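PDB 1P59: endonuclease III from Geobacillus stearothermophilus, which carries a [4Fe-4S] cluster and acts as a base excision repair DNA glycosylase, probably removing oxidised pyrimidines from DNA. Local coordinates for residues 34-39 with 127-132. Sequence-based numbering, arbitrary orientation.
Sequences FELLIA and NVVVST
L36 reaches across to the helix of V129 and T132 and shows how a single leucine can supply most of one helix's share of a helix-helix contact, chiefly through its CD2 methyl. This CD2 lies 3.9 Å from T132 CB and equally close to T132 CG2, while V129 CA is 4.0 Å from the same methyl. With CG anti to the backbone N (chi1 177°), the isobutyl group extends out from its own helix, and CD2 settles between V129 and T132. T132 offers its carbon side: CG2 is anti to its backbone N, and OG1 turns back along its own helix.

A second apolar pairing lies beside the first. V129 CG2 faces L37, approaching CA and CD1 at 4.5 Å each, whereas V129 CG1 is 4.4 Å from L36 CD2; the two branches of the valine are thus shared between consecutive leucines. V128, although its CB is directed toward the other helix, contributes little more than its carbonyl O near L36 CD2.

The segments belong to helices 33-43 and 123-134 of the all-helical HhH-GPD fold, the latter being the second helix of the helix-hairpin-helix motif. They run nearly antiparallel, at 156°, with axes 9.8 Å apart. L37 also touches V121, a residue of the sodium site, and V129 packs on L115 of helix 112-116, so this buried seam adjoins the hairpin.

The two segments share no polar bond; the bonding at T132 is local. T132 N donates to V128 O at 2.8 Å, and T132 OG1 adds a weak bond to that same carbonyl, giving the threonine hydroxyl a partner where its methyl meets leucine.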
loop_
_atom_site.group_PDB
_atom_site.type_symbol
_atom_site.label_atom_id
_atom_site.label_comp_id
_atom_site.label_asym_id
_atom_site.label_seq_id
_atom_site.Cartn_x
_atom_site.Cartn_y
_atom_site.Cartn_z
ATOM N N PHE C 34 2.463 7.142 13.724
ATOM C CA PHE C 34 1.290 7.986 13.652
ATOM C C PHE C 34 1.222 8.677 12.311
ATOM O O PHE C 34 0.161 8.728 11.673
ATOM C CB PHE C 34 1.289 9.028 14.779
ATOM C CG PHE C 34 0.037 9.857 14.822
ATOM C CD1 PHE C 34 -1.213 9.245 14.791
ATOM C CD2 PHE C 34 0.103 11.237 14.840
ATOM C CE1 PHE C 34 -2.375 10.000 14.772
ATOM C CE2 PHE C 34 -1.062 12.007 14.820
ATOM C CZ PHE C 34 -2.301 11.385 14.785
ATOM N N GLU C 35 2.358 9.202 11.872
ATOM C CA GLU C 35 2.390 9.877 10.592
ATOM C C GLU C 35 2.158 8.900 9.443
ATOM O O GLU C 35 1.532 9.259 8.437
ATOM C CB GLU C 35 3.707 10.625 10.425
ATOM C CG GLU C 35 3.726 11.932 11.204
ATOM C CD GLU C 35 4.951 12.772 10.916
ATOM O OE1 GLU C 35 4.943 13.962 11.308
ATOM O OE2 GLU C 35 5.918 12.243 10.308
ATOM N N LEU C 36 2.631 7.665 9.598
ATOM C CA LEU C 36 2.445 6.655 8.559
ATOM C C LEU C 36 0.950 6.356 8.427
ATOM O O LEU C 36 0.380 6.390 7.327
ATOM C CB LEU C 36 3.199 5.376 8.922
ATOM C CG LEU C 36 3.085 4.161 7.983
ATOM C CD1 LEU C 36 3.726 4.472 6.629
ATOM C CD2 LEU C 36 3.776 2.958 8.626
ATOM N N LEU C 37 0.319 6.063 9.558
ATOM C CA LEU C 37 -1.107 5.767 9.594
ATOM C C LEU C 37 -1.952 6.843 8.877
ATOM O O LEU C 37 -2.787 6.524 8.033
ATOM C CB LEU C 37 -1.531 5.621 11.047
ATOM C CG LEU C 37 -3.001 5.407 11.372
ATOM C CD1 LEU C 37 -3.612 4.324 10.478
ATOM C CD2 LEU C 37 -3.085 5.034 12.856
ATOM N N ILE C 38 -1.738 8.114 9.203
ATOM C CA ILE C 38 -2.475 9.184 8.530
ATOM C C ILE C 38 -2.147 9.146 7.031
ATOM O O ILE C 38 -3.037 9.168 6.179
ATOM C CB ILE C 38 -2.091 10.580 9.079
ATOM C CG1 ILE C 38 -2.368 10.651 10.588
ATOM C CG2 ILE C 38 -2.882 11.656 8.358
ATOM C CD1 ILE C 38 -3.769 10.199 10.983
ATOM N N ALA C 39 -0.861 9.064 6.711
ATOM C CA ALA C 39 -0.433 9.030 5.320
ATOM C C ALA C 39 -1.183 7.986 4.495
ATOM O O ALA C 39 -1.760 8.318 3.462
ATOM C CB ALA C 39 1.091 8.782 5.232
ATOM N N ASN C 127 -2.100 -3.643 6.837
ATOM C CA ASN C 127 -0.907 -4.429 6.567
ATOM C C ASN C 127 0.329 -3.557 6.340
ATOM O O ASN C 127 1.425 -3.870 6.807
ATOM C CB ASN C 127 -1.145 -5.348 5.368
ATOM C CG ASN C 127 -1.947 -6.589 5.738
ATOM O OD1 ASN C 127 -2.171 -6.870 6.928
ATOM N ND2 ASN C 127 -2.371 -7.346 4.727
ATOM N N VAL C 128 0.147 -2.457 5.622
ATOM C CA VAL C 128 1.243 -1.532 5.358
ATOM C C VAL C 128 1.793 -1.025 6.693
ATOM O O VAL C 128 3.012 -0.960 6.906
ATOM C CB VAL C 128 0.747 -0.308 4.548
ATOM C CG1 VAL C 128 1.779 0.799 4.583
ATOM C CG2 VAL C 128 0.445 -0.708 3.128
ATOM N N VAL C 129 0.883 -0.671 7.596
ATOM C CA VAL C 129 1.292 -0.145 8.883
ATOM C C VAL C 129 2.058 -1.112 9.769
ATOM O O VAL C 129 3.140 -0.774 10.250
ATOM C CB VAL C 129 0.096 0.379 9.662
ATOM C CG1 VAL C 129 0.563 0.986 10.969
ATOM C CG2 VAL C 129 -0.638 1.405 8.831
ATOM N N VAL C 130 1.522 -2.307 9.996
ATOM C CA VAL C 130 2.224 -3.241 10.865
ATOM C C VAL C 130 3.615 -3.527 10.312
ATOM O O VAL C 130 4.608 -3.467 11.033
ATOM C CB VAL C 130 1.429 -4.562 11.038
ATOM C CG1 VAL C 130 0.082 -4.263 11.665
ATOM C CG2 VAL C 130 1.245 -5.279 9.687
ATOM N N SER C 131 3.675 -3.778 9.011
ATOM C CA SER C 131 4.911 -4.088 8.313
ATOM C C SER C 131 5.957 -2.985 8.183
ATOM O O SER C 131 7.146 -3.219 8.390
ATOM C CB SER C 131 4.592 -4.570 6.913
ATOM O OG SER C 131 5.727 -4.358 6.095
ATOM N N THR C 132 5.533 -1.789 7.805
ATOM C CA THR C 132 6.477 -0.696 7.633
ATOM C C THR C 132 6.854 -0.017 8.935
ATOM O O THR C 132 8.030 0.294 9.184
ATOM C CB THR C 132 5.914 0.359 6.699
ATOM O OG1 THR C 132 5.728 -0.220 5.400
ATOM C CG2 THR C 132 6.862 1.558 6.619
#